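Local coordinates for protein SAG family member (Sag19) (Eimeria tenella, PDB 6ZZB) that is a surface antigen of unknown function with a CAP-type alpha/beta fold, probably displayed on the outside of the parasite, at residues S178-L183 / K219-E224; A55-L60 / G70-A75; E90-P95 / K121-L126. All blocks are in the same frame, centred on the assembly; numbering follows the deposited sequence.

Interaction 1 of 3, residues S178-L183 / K219-E224; sequences SNVAFL and KPFTAE
Phe-221 and Ala-181 bury the most surface here, and they meet end-on to backbone: CZ of the Phe-221 ring lies 3.9 Å from Ala-181 CA and 4.3 Å from Ala-181 CB. The approach is oblique to the ring. With CG anti to the carbonyl carbon of Phe-221 (chi1 -52°), the ring extends toward helix 175-183, and its end comes nearer than CB. Val-180 CG1 touches the same CZ more loosely, at 4.5 Å. Pro-220 adds a second apolar point, its CB standing 4.2 Å from Ala-181 CB; the same Pro-220 CB also sits over one face of the Phe-221 ring, offset toward the rim, which would limit how that ring can turn. The small methyl of Ala-181 lets the Pro-Phe pair come this close, with the Ala-181 and Pro-220 CA atoms 6.0 Å apart.

Polar linkage between the segments is indirect. One water donates to Ala-181 O at 2.7 Å and to Pro-220 O at 2.9 Å, joining two backbone carbonyls that could not bond to each other. Leu-153 of helix 138-155 packs on both Val-180 and Phe-221, closing the apolar cluster. Just beyond, Thr-222 is the N-cap of helix 223-231, with OG1 accepting from Leu-225 N. Apolar side chains of a buried helix in this alpha/beta fold thus meet the loop that leads into the N-cap of the C-terminal helix.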
ATOM      1  N   SER A 178      -1.253   6.519  -5.461  1.00  9.32           N
ATOM      2  CA  SER A 178      -1.181   6.463  -3.982  1.00  9.32           C
ATOM      3  C   SER A 178      -0.114   5.447  -3.572  1.00  9.26           C
ATOM      4  O   SER A 178       0.732   5.713  -2.741  1.00  9.74           O
ATOM      5  CB  SER A 178      -2.520   6.155  -3.428  1.00  8.86           C
ATOM      6  OG  SER A 178      -2.470   6.037  -2.003  1.00  9.71           O
ATOM      7  N   ASN A 179      -0.136   4.276  -4.187  1.00  9.33           N
ATOM      8  CA  ASN A 179       0.834   3.208  -3.856  1.00  9.06           C
ATOM      9  C   ASN A 179       2.255   3.713  -4.067  1.00  9.50           C
ATOM     10  O   ASN A 179       3.116   3.450  -3.211  1.00 10.52           O
ATOM     11  CB  ASN A 179       0.576   1.955  -4.672  1.00  8.65           C
ATOM     12  CG  ASN A 179      -0.664   1.191  -4.271  1.00  8.44           C
ATOM     13  OD1 ASN A 179      -1.242   1.437  -3.211  1.00  9.18           O
ATOM     14  ND2 ASN A 179      -1.101   0.246  -5.110  1.00  9.14           N
ATOM     15  N   VAL A 180       2.525   4.432  -5.152  1.00 10.21           N
ATOM     16  CA  VAL A 180       3.887   4.941  -5.407  1.00 10.53           C
ATOM     17  C   VAL A 180       4.264   5.978  -4.349  1.00 10.54           C
ATOM     18  O   VAL A 180       5.438   5.998  -3.948  1.00 10.68           O
ATOM     19  CB  VAL A 180       3.966   5.545  -6.821  1.00 12.46           C
ATOM     20  CG1 VAL A 180       5.208   6.386  -7.018  1.00 13.60           C
ATOM     21  CG2 VAL A 180       3.859   4.438  -7.821  1.00 12.54           C
ATOM     22  N   ALA A 181       3.340   6.812  -3.920  1.00 10.17           N
ATOM     23  CA  ALA A 181       3.636   7.797  -2.855  1.00 11.13           C
ATOM     24  C   ALA A 181       4.113   7.073  -1.600  1.00 11.29           C
ATOM     25  O   ALA A 181       5.107   7.493  -1.031  1.00 12.53           O
ATOM     26  CB  ALA A 181       2.436   8.665  -2.624  1.00 11.15           C
ATOM     27  N   PHE A 182       3.473   5.969  -1.236  1.00 10.49           N
ATOM     28  CA  PHE A 182       3.912   5.231  -0.024  1.00 10.45           C
ATOM     29  C   PHE A 182       5.243   4.554  -0.298  1.00 10.90           C
ATOM     30  O   PHE A 182       6.147   4.599   0.547  1.00 11.28           O
ATOM     31  CB  PHE A 182       2.878   4.191   0.395  1.00 10.13           C
ATOM     32  CG  PHE A 182       1.713   4.767   1.120  1.00 10.41           C
ATOM     33  CD1 PHE A 182       1.761   4.931   2.496  1.00 10.51           C
ATOM     34  CD2 PHE A 182       0.581   5.177   0.440  1.00 11.68           C
ATOM     35  CE1 PHE A 182       0.683   5.461   3.174  1.00 10.84           C
ATOM     36  CE2 PHE A 182      -0.489   5.732   1.122  1.00 11.38           C
ATOM     37  CZ  PHE A 182      -0.421   5.910   2.491  1.00 11.17           C
ATOM     38  N   LEU A 183       5.394   3.927  -1.447  1.00 10.67           N
ATOM     39  CA  LEU A 183       6.624   3.189  -1.787  1.00 10.86           C
ATOM     40  C   LEU A 183       7.830   4.125  -1.727  1.00 12.13           C
ATOM     41  O   LEU A 183       8.918   3.673  -1.328  1.00 13.03           O
ATOM     42  CB  LEU A 183       6.539   2.580  -3.185  1.00 11.23           C
ATOM     43  CG  LEU A 183       5.661   1.346  -3.306  1.00 11.50           C
ATOM     44  CD1 LEU A 183       5.326   1.060  -4.753  1.00 11.85           C
ATOM     45  CD2 LEU A 183       6.352   0.143  -2.681  1.00 12.22           C
ATOM     46  N   LYS A 219       3.334  16.506   2.003  1.00 19.11           N
ATOM     47  CA  LYS A 219       3.966  16.649   0.673  1.00 20.90           C
ATOM     48  C   LYS A 219       4.736  15.365   0.415  1.00 18.16           C
ATOM     49  O   LYS A 219       5.711  15.059   1.078  1.00 20.32           O
ATOM     50  CB  LYS A 219       4.833  17.905   0.674  1.00 23.83           C
ATOM     51  CG  LYS A 219       4.011  19.184   0.784  1.00 27.28           C
ATOM     52  CD  LYS A 219       4.733  20.425   0.373  1.00 31.35           C
ATOM     53  CE  LYS A 219       3.829  21.637   0.402  1.00 34.46           C
ATOM     54  NZ  LYS A 219       4.622  22.885   0.334  1.00 39.50           N
ATOM     55  N   PRO A 220       4.249  14.487  -0.477  1.00 18.70           N
ATOM     56  CA  PRO A 220       4.887  13.185  -0.635  1.00 19.22           C
ATOM     57  C   PRO A 220       6.295  13.166  -1.237  1.00 20.99           C
ATOM     58  O   PRO A 220       7.036  12.288  -0.921  1.00 20.87           O
ATOM     59  CB  PRO A 220       3.888  12.437  -1.536  1.00 18.27           C
ATOM     60  CG  PRO A 220       3.222  13.542  -2.306  1.00 19.73           C
ATOM     61  CD  PRO A 220       3.033  14.644  -1.284  1.00 18.88           C
ATOM     62  N   PHE A 221       6.658  14.183  -2.019  1.00 19.65           N
ATOM     63  CA  PHE A 221       7.963  14.239  -2.717  1.00 20.36           C
ATOM     64  C   PHE A 221       8.594  15.628  -2.588  1.00 18.84           C
ATOM     65  O   PHE A 221       7.904  16.619  -2.803  1.00 23.43           O
ATOM     66  CB  PHE A 221       7.788  13.934  -4.203  1.00 20.73           C
ATOM     67  CG  PHE A 221       7.043  12.658  -4.491  1.00 19.54           C
ATOM     68  CD1 PHE A 221       7.591  11.418  -4.208  1.00 22.52           C
ATOM     69  CD2 PHE A 221       5.775  12.713  -5.017  1.00 19.73           C
ATOM     70  CE1 PHE A 221       6.869  10.266  -4.477  1.00 22.75           C
ATOM     71  CE2 PHE A 221       5.064  11.563  -5.288  1.00 22.26           C
ATOM     72  CZ  PHE A 221       5.619  10.347  -5.023  1.00 20.46           C
ATOM     73  N   THR A 222       9.886  15.642  -2.323  1.00 21.70           N
ATOM     74  CA  THR A 222      10.725  16.842  -2.557  1.00 22.58           C
ATOM     75  C   THR A 222      10.872  17.041  -4.062  1.00 23.18           C
ATOM     76  O   THR A 222      10.749  16.059  -4.844  1.00 21.86           O
ATOM     77  CB  THR A 222      12.101  16.712  -1.915  1.00 23.04           C
ATOM     78  OG1 THR A 222      12.781  15.643  -2.567  1.00 23.40           O
ATOM     79  CG2 THR A 222      12.027  16.517  -0.417  1.00 24.02           C
ATOM     80  N   ALA A 223      11.171  18.266  -4.482  1.00 21.82           N
ATOM     81  CA  ALA A 223      11.492  18.545  -5.895  1.00 20.92           C
ATOM     82  C   ALA A 223      12.670  17.681  -6.346  1.00 19.83           C
ATOM     83  O   ALA A 223      12.627  17.203  -7.480  1.00 20.08           O
ATOM     84  CB  ALA A 223      11.753  20.030  -6.083  1.00 22.03           C
ATOM     85  N   GLU A 224      13.681  17.471  -5.501  1.00 20.20           N
ATOM     86  CA  GLU A 224      14.909  16.750  -5.867  1.00 22.53           C
ATOM     87  C   GLU A 224      14.505  15.313  -6.205  1.00 20.80           C
ATOM     88  O   GLU A 224      14.924  14.773  -7.238  1.00 20.41           O
ATOM     89  CB  GLU A 224      15.911  16.833  -4.715  1.00 26.55           C
ATOM     90  CG  GLU A 224      17.239  16.192  -5.032  1.00 28.22           C
ATOM     91  CD  GLU A 224      18.233  16.225  -3.883  1.00 31.07           C
ATOM     92  OE1 GLU A 224      17.806  16.442  -2.724  1.00 36.86           O
ATOM     93  OE2 GLU A 224      19.421  16.023  -4.150  1.00 35.78           O
TER
HETATM   94  O   HOH W   1       5.500   9.994  -0.176  1.00 30.25           O

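Interaction 2 of 3, residues A55-L60 / G70-A75; sequences AIINKL and GTLAKA
Asn-58 reaches from helix 50-61 toward the backbone of Leu-72, and its carboxamide takes both main-chain polar groups of that one residue. From CB, directed at the 70-75 segment, the chain turns so that CG lies anti to the carbonyl carbon (chi1 -80°) and 3.6 Å from Leu-72 N. Beyond CG the group divides. OD1 accepts from Leu-72 N at 2.8 Å in a nearly straight bond (176° at the hydrogen), the donor being tilted 22° from the carbonyl plane of the side chain; OD1 also rests against Thr-71, 3.4 Å from its CA. ND2 donates to Leu-72 O at 3.0 Å, almost as straight, along a lone pair of that oxygen and close to the amide plane of Asn-58. Two bonds in opposite senses fix the rotation of the carboxamide and reproduce the donor-acceptor pattern that a neighbouring strand would offer.

Beside this polar grip, Ile-57 CG2 touches Leu-72 CD1 at 3.7 Å, the two side chains crossing at about a right angle. Leu-72 thus has its main chain bound by one helix residue and its side chain packed on the preceding one. Leu-54 and Phe-210 extend the apolar cluster around it. Residues 73-74 then pair in parallel with strand 190-196, and helix 50-61 meets both that strand, through Ile-57 on Cys-193, and helix 138-155, through Ile-57 and Leu-60 on Ile-142.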
ATOM      1  N   ALA A  55      12.405  -6.955  -1.020  1.00 15.68           N
ATOM      2  CA  ALA A  55      13.449  -6.838  -2.069  1.00 18.25           C
ATOM      3  C   ALA A  55      12.973  -5.887  -3.166  1.00 17.48           C
ATOM      4  O   ALA A  55      13.749  -4.985  -3.532  1.00 19.99           O
ATOM      5  CB  ALA A  55      13.811  -8.184  -2.641  1.00 18.69           C
ATOM      6  N   ILE A  56      11.774  -6.102  -3.702  1.00 16.79           N
ATOM      7  CA  ILE A  56      11.289  -5.232  -4.816  1.00 16.32           C
ATOM      8  C   ILE A  56      11.061  -3.819  -4.273  1.00 15.64           C
ATOM      9  O   ILE A  56      11.425  -2.846  -4.963  1.00 14.90           O
ATOM     10  CB  ILE A  56      10.059  -5.811  -5.536  1.00 17.03           C
ATOM     11  CG1 ILE A  56       9.672  -4.944  -6.744  1.00 19.76           C
ATOM     12  CG2 ILE A  56       8.851  -5.987  -4.635  1.00 16.49           C
ATOM     13  CD1 ILE A  56      10.786  -4.716  -7.718  1.00 22.76           C
ATOM     14  N   ILE A  57      10.516  -3.648  -3.077  1.00 14.19           N
ATOM     15  CA  ILE A  57      10.291  -2.296  -2.515  1.00 14.13           C
ATOM     16  C   ILE A  57      11.635  -1.576  -2.431  1.00 14.99           C
ATOM     17  O   ILE A  57      11.749  -0.407  -2.844  1.00 15.28           O
ATOM     18  CB  ILE A  57       9.566  -2.367  -1.161  1.00 13.74           C
ATOM     19  CG1 ILE A  57       8.133  -2.879  -1.359  1.00 12.96           C
ATOM     20  CG2 ILE A  57       9.597  -1.017  -0.490  1.00 13.63           C
ATOM     21  CD1 ILE A  57       7.402  -3.228  -0.088  1.00 12.93           C
ATOM     22  N   ASN A  58      12.650  -2.243  -1.887  1.00 15.99           N
ATOM     23  CA  ASN A  58      13.955  -1.572  -1.681  1.00 16.11           C
ATOM     24  C   ASN A  58      14.693  -1.379  -3.014  1.00 16.64           C
ATOM     25  O   ASN A  58      15.414  -0.352  -3.084  1.00 18.85           O
ATOM     26  CB  ASN A  58      14.773  -2.332  -0.646  1.00 15.53           C
ATOM     27  CG  ASN A  58      14.325  -2.005   0.754  1.00 16.47           C
ATOM     28  OD1 ASN A  58      13.873  -0.899   1.043  1.00 17.34           O
ATOM     29  ND2 ASN A  58      14.480  -2.949   1.673  1.00 15.40           N
ATOM     30  N   LYS A  59      14.465  -2.239  -3.999  1.00 18.38           N
ATOM     31  CA  LYS A  59      15.024  -2.040  -5.366  1.00 20.82           C
ATOM     32  C   LYS A  59      14.441  -0.738  -5.928  1.00 21.91           C
ATOM     33  O   LYS A  59      15.199   0.156  -6.372  1.00 20.58           O
ATOM     34  CB  LYS A  59      14.726  -3.236  -6.261  1.00 23.77           C
ATOM     35  CG  LYS A  59      15.204  -3.064  -7.694  1.00 30.48           C
ATOM     36  CD  LYS A  59      15.369  -4.367  -8.424  1.00 35.37           C
ATOM     37  CE  LYS A  59      15.432  -4.188  -9.927  1.00 39.12           C
ATOM     38  NZ  LYS A  59      14.070  -4.088 -10.502  1.00 42.22           N
ATOM     39  N   LEU A  60      13.129  -0.563  -5.829  1.00 18.92           N
ATOM     40  CA  LEU A  60      12.462   0.645  -6.383  1.00 17.43           C
ATOM     41  C   LEU A  60      12.920   1.912  -5.646  1.00 18.68           C
ATOM     42  O   LEU A  60      13.018   2.973  -6.290  1.00 20.55           O
ATOM     43  CB  LEU A  60      10.940   0.463  -6.332  1.00 18.14           C
ATOM     44  CG  LEU A  60      10.401  -0.636  -7.239  1.00 18.29           C
ATOM     45  CD1 LEU A  60       8.943  -0.928  -6.951  1.00 18.52           C
ATOM     46  CD2 LEU A  60      10.544  -0.258  -8.706  1.00 20.52           C
ATOM     47  N   GLY A  70      16.147   6.129   1.912  1.00 21.85           N
ATOM     48  CA  GLY A  70      16.588   5.037   2.795  1.00 22.34           C
ATOM     49  C   GLY A  70      15.930   3.727   2.416  1.00 22.26           C
ATOM     50  O   GLY A  70      14.822   3.759   1.832  1.00 22.17           O
ATOM     51  N   THR A  71      16.587   2.600   2.698  1.00 19.65           N
ATOM     52  CA  THR A  71      15.966   1.257   2.608  1.00 19.77           C
ATOM     53  C   THR A  71      14.985   1.112   3.773  1.00 17.05           C
ATOM     54  O   THR A  71      15.103   1.779   4.794  1.00 18.80           O
ATOM     55  CB  THR A  71      16.985   0.106   2.633  1.00 21.68           C
ATOM     56  OG1 THR A  71      17.669   0.290   3.869  1.00 24.88           O
ATOM     57  CG2 THR A  71      17.901   0.092   1.422  1.00 23.82           C
ATOM     58  N   LEU A  72      13.996   0.265   3.551  1.00 15.94           N
ATOM     59  CA  LEU A  72      13.025  -0.063   4.610  1.00 15.45           C
ATOM     60  C   LEU A  72      13.397  -1.390   5.259  1.00 14.36           C
ATOM     61  O   LEU A  72      13.895  -2.289   4.581  1.00 16.13           O
ATOM     62  CB  LEU A  72      11.635  -0.185   3.995  1.00 14.38           C
ATOM     63  CG  LEU A  72      11.160   1.016   3.176  1.00 13.94           C
ATOM     64  CD1 LEU A  72       9.717   0.766   2.737  1.00 14.39           C
ATOM     65  CD2 LEU A  72      11.239   2.280   3.988  1.00 14.50           C
ATOM     66  N   ALA A  73      13.077  -1.450   6.532  1.00 15.22           N
ATOM     67  CA  ALA A  73      13.155  -2.692   7.321  1.00 16.18           C
ATOM     68  C   ALA A  73      11.754  -3.249   7.517  1.00 14.79           C
ATOM     69  O   ALA A  73      10.760  -2.531   7.326  1.00 14.24           O
ATOM     70  CB  ALA A  73      13.796  -2.423   8.647  1.00 16.59           C
ATOM     71  N   LYS A  74      11.673  -4.479   7.955  1.00 12.77           N
ATOM     72  CA  LYS A  74      10.395  -5.088   8.365  1.00 12.11           C
ATOM     73  C   LYS A  74       9.832  -4.362   9.577  1.00 12.60           C
ATOM     74  O   LYS A  74      10.555  -4.115  10.583  1.00 14.02           O
ATOM     75  CB  LYS A  74      10.613  -6.554   8.686  1.00 12.37           C
ATOM     76  CG  LYS A  74       9.421  -7.261   9.290  1.00 14.06           C
ATOM     77  CD  LYS A  74       9.674  -8.748   9.319  1.00 15.32           C
ATOM     78  CE  LYS A  74       8.480  -9.522   9.809  1.00 17.79           C
ATOM     79  NZ  LYS A  74       8.851 -10.954   9.929  1.00 19.13           N
ATOM     80  N   ALA A  75       8.549  -4.041   9.549  1.00 11.72           N
ATOM     81  CA  ALA A  75       7.782  -3.595  10.722  1.00 11.41           C
ATOM     82  C   ALA A  75       7.136  -4.830  11.341  1.00 11.99           C
ATOM     83  O   ALA A  75       6.567  -5.660  10.616  1.00 12.74           O
ATOM     84  CB  ALA A  75       6.729  -2.576  10.334  1.00 10.85           C
TER

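Interaction 3 of 3, residues E90-P95 / K121-L126; sequences EEPASP and KKYPGL
Tyr-123 and Glu-91 join the two loops that flank helix 97-105, one leading into that helix and the other running from it to strand 126-131. The junction rests on one phenol and one main-chain carbonyl: Tyr-123 OH donates to Glu-91 O at 2.8 Å. Seen from the tyrosine, Glu-91 O lies at the edge of the ring, near its plane, 3.4 Å from Tyr-123 CE1 as well. Seen from the carbonyl, the hydroxyl comes in at 123° to the C=O bond but stands 37° out of the carbonyl plane, away from an ideal lone-pair direction.

The ring reaches this position because CG is anti to the carbonyl carbon of Tyr-123 (chi1 -61°), with the CB bond already directed at the 90-95 loop. Pro-92 then meets the phenol from the opposite direction, its CD lying 3.4 Å from Tyr-123 OH and 4.0 Å from CZ, oblique to the ring. On one face the aliphatic part of Lys-122 folds over the ring, with CG about 3.9 Å above the plane and offset toward the rim. Ile-100 and Thr-103 of helix 97-105 and Phe-207 of strand 203-211 also touch Tyr-123, so the ring is buried although its partner Glu-91 is exposed; the Glu-91 carboxylate leads away from the contact.

The shape of the accepting loop follows from the cis peptide bond between Glu-91 and Pro-92, which brings their CA atoms to 2.9 Å. With Glu-91 extended and Pro-92 in the polyproline region, and with Glu-90 CA 5.7 Å from Ala-93 CA, residues 90-93 meet the definition of a type VIb turn, the reversal characteristic of a cis-proline at its third position.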
ATOM      1  N   GLU A  90      -8.099   1.815  15.387  1.00 15.34           N
ATOM      2  CA  GLU A  90      -8.034   0.744  16.402  1.00 16.13           C
ATOM      3  C   GLU A  90      -8.993  -0.393  16.073  1.00 15.62           C
ATOM      4  O   GLU A  90      -9.130  -1.315  16.877  1.00 16.37           O
ATOM      5  CB  GLU A  90      -8.318   1.319  17.789  1.00 18.73           C
ATOM      6  CG  GLU A  90      -7.280   2.345  18.198  1.00 22.02           C
ATOM      7  CD  GLU A  90      -7.193   2.599  19.694  1.00 28.48           C
ATOM      8  OE1 GLU A  90      -7.776   3.607  20.123  1.00 32.27           O
ATOM      9  OE2 GLU A  90      -6.521   1.796  20.418  1.00 33.11           O
ATOM     10  N   GLU A  91      -9.536  -0.400  14.856  1.00 15.14           N
ATOM     11  CA  GLU A  91     -10.356  -1.525  14.364  1.00 14.97           C
ATOM     12  C   GLU A  91      -9.868  -1.916  12.985  1.00 15.02           C
ATOM     13  O   GLU A  91      -9.525  -1.047  12.213  1.00 15.51           O
ATOM     14  CB  GLU A  91     -11.824  -1.099  14.273  1.00 15.68           C
ATOM     15  CG  GLU A  91     -12.494  -0.896  15.619  1.00 18.24           C
ATOM     16  CD  GLU A  91     -12.786  -2.156  16.411  1.00 19.35           C
ATOM     17  OE1 GLU A  91     -13.552  -2.032  17.417  1.00 26.19           O
ATOM     18  OE2 GLU A  91     -12.286  -3.223  16.090  1.00 19.82           O
ATOM     19  N   PRO A  92      -9.780  -3.202  12.658  1.00 14.57           N
ATOM     20  CA  PRO A  92     -10.092  -4.308  13.553  1.00 16.14           C
ATOM     21  C   PRO A  92      -9.149  -4.379  14.759  1.00 16.31           C
ATOM     22  O   PRO A  92      -8.052  -3.848  14.680  1.00 16.54           O
ATOM     23  CB  PRO A  92      -9.876  -5.544  12.671  1.00 17.68           C
ATOM     24  CG  PRO A  92      -8.889  -5.097  11.643  1.00 17.21           C
ATOM     25  CD  PRO A  92      -9.223  -3.658  11.375  1.00 15.87           C
ATOM     26  N   ALA A  93      -9.586  -5.001  15.846  1.00 17.30           N
ATOM     27  CA  ALA A  93      -8.881  -4.894  17.143  1.00 17.89           C
ATOM     28  C   ALA A  93      -7.430  -5.307  16.961  1.00 16.31           C
ATOM     29  O   ALA A  93      -7.164  -6.328  16.348  1.00 16.30           O
ATOM     30  CB  ALA A  93      -9.537  -5.763  18.186  1.00 19.09           C
ATOM     31  N   SER A  94      -6.533  -4.536  17.578  1.00 15.39           N
ATOM     32  CA  SER A  94      -5.070  -4.727  17.443  1.00 16.09           C
ATOM     33  C   SER A  94      -4.721  -4.888  15.964  1.00 12.57           C
ATOM     34  O   SER A  94      -4.212  -5.921  15.536  1.00 13.94           O
ATOM     35  CB  SER A  94      -4.604  -5.910  18.231  1.00 17.07           C
ATOM     36  OG  SER A  94      -4.818  -5.667  19.613  1.00 20.91           O
ATOM     37  N   PRO A  95      -4.981  -3.856  15.145  1.00 12.87           N
ATOM     38  CA  PRO A  95      -4.867  -4.015  13.690  1.00 12.05           C
ATOM     39  C   PRO A  95      -3.433  -4.267  13.229  1.00 11.82           C
ATOM     40  O   PRO A  95      -2.481  -3.670  13.758  1.00 12.53           O
ATOM     41  CB  PRO A  95      -5.435  -2.711  13.131  1.00 12.66           C
ATOM     42  CG  PRO A  95      -5.181  -1.719  14.264  1.00 12.60           C
ATOM     43  CD  PRO A  95      -5.450  -2.532  15.516  1.00 12.82           C
ATOM     44  N   LYS A 121      -8.271   4.619   1.520  1.00 11.85           N
ATOM     45  CA  LYS A 121      -9.033   5.790   1.999  1.00 13.70           C
ATOM     46  C   LYS A 121      -9.120   5.789   3.518  1.00 12.93           C
ATOM     47  O   LYS A 121      -9.293   6.894   4.099  1.00 14.55           O
ATOM     48  CB  LYS A 121     -10.419   5.804   1.383  1.00 16.48           C
ATOM     49  CG  LYS A 121     -11.355   4.754   1.902  1.00 19.47           C
ATOM     50  CD  LYS A 121     -12.749   4.942   1.361  1.00 22.72           C
ATOM     51  CE  LYS A 121     -13.692   3.894   1.886  1.00 24.03           C
ATOM     52  NZ  LYS A 121     -15.051   4.101   1.332  1.00 27.29           N
ATOM     53  N   LYS A 122      -9.049   4.629   4.154  1.00 11.58           N
ATOM     54  CA  LYS A 122      -9.134   4.511   5.617  1.00 11.39           C
ATOM     55  C   LYS A 122      -7.790   4.028   6.179  1.00 11.86           C
ATOM     56  O   LYS A 122      -7.269   4.658   7.116  1.00 12.79           O
ATOM     57  CB  LYS A 122     -10.249   3.565   6.056  1.00 12.17           C
ATOM     58  CG  LYS A 122     -10.290   3.296   7.538  1.00 12.49           C
ATOM     59  CD  LYS A 122     -11.535   2.549   7.926  1.00 13.51           C
ATOM     60  CE  LYS A 122     -11.671   2.348   9.401  1.00 15.32           C
ATOM     61  NZ  LYS A 122     -13.067   1.910   9.663  1.00 16.16           N
ATOM     62  N   TYR A 123      -7.272   2.915   5.685  1.00 10.07           N
ATOM     63  CA  TYR A 123      -6.030   2.274   6.178  1.00 10.80           C
ATOM     64  C   TYR A 123      -4.911   2.748   5.274  1.00 10.15           C
ATOM     65  O   TYR A 123      -4.880   2.353   4.111  1.00  9.95           O
ATOM     66  CB  TYR A 123      -6.159   0.751   6.180  1.00 10.86           C
ATOM     67  CG  TYR A 123      -7.273   0.280   7.077  1.00 10.44           C
ATOM     68  CD1 TYR A 123      -7.079   0.196   8.445  1.00 11.04           C
ATOM     69  CD2 TYR A 123      -8.497  -0.113   6.569  1.00 10.98           C
ATOM     70  CE1 TYR A 123      -8.085  -0.221   9.292  1.00 12.05           C
ATOM     71  CE2 TYR A 123      -9.525  -0.520   7.396  1.00 11.63           C
ATOM     72  CZ  TYR A 123      -9.303  -0.594   8.751  1.00 12.63           C
ATOM     73  OH  TYR A 123     -10.325  -0.978   9.570  1.00 14.23           O
ATOM     74  N   PRO A 124      -4.023   3.653   5.738  1.00  9.80           N
ATOM     75  CA  PRO A 124      -2.993   4.193   4.861  1.00  9.85           C
ATOM     76  C   PRO A 124      -1.943   3.140   4.546  1.00  9.78           C
ATOM     77  O   PRO A 124      -1.420   2.506   5.467  1.00  9.92           O
ATOM     78  CB  PRO A 124      -2.391   5.353   5.648  1.00 11.69           C
ATOM     79  CG  PRO A 124      -2.743   5.097   7.067  1.00 13.45           C
ATOM     80  CD  PRO A 124      -3.968   4.220   7.097  1.00 10.95           C
ATOM     81  N   GLY A 125      -1.712   2.900   3.281  1.00  8.99           N
ATOM     82  CA  GLY A 125      -0.670   1.998   2.838  1.00  9.31           C
ATOM     83  C   GLY A 125      -0.825   1.686   1.384  1.00  8.81           C
ATOM     84  O   GLY A 125      -1.649   2.307   0.681  1.00  9.52           O
ATOM     85  N   LEU A 126      -0.020   0.756   0.907  1.00  8.53           N
ATOM     86  CA  LEU A 126      -0.121   0.186  -0.451  1.00  8.66           C
ATOM     87  C   LEU A 126      -1.250  -0.831  -0.477  1.00  8.54           C
ATOM     88  O   LEU A 126      -1.351  -1.674   0.423  1.00  8.77           O
ATOM     89  CB  LEU A 126       1.223  -0.411  -0.859  1.00  9.21           C
ATOM     90  CG  LEU A 126       1.259  -1.210  -2.157  1.00  9.57           C
ATOM     91  CD1 LEU A 126       2.636  -1.088  -2.795  1.00 10.58           C
ATOM     92  CD2 LEU A 126       0.863  -2.667  -1.905  1.00  9.87           C
TER

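All the touching residues of interaction 1 are buried, whereas interactions 2 and 3 each combine buried and exposed residues. Their chemistry differs accordingly: interaction 1 relies on apolar contacts with a bridging water, interaction 2 on a paired amide-to-backbone grip beside apolar packing, and interaction 3 on a single hydrogen bond from a phenol to a turn carbonyl, with a proline against the ring. Helix 175-183 connects them. Leu-183 packs on Ile-57 of interaction 2, and Asn-179, Phe-182 and Leu-183 pack on residues 124-126 of interaction 3. Interactions 2 and 3 stay about 6 Å apart at their nearest atoms. They join helix 175-183 to the loop before 223-231, helix 50-61 to segment 70-75, and two loops flanking helix 97-105.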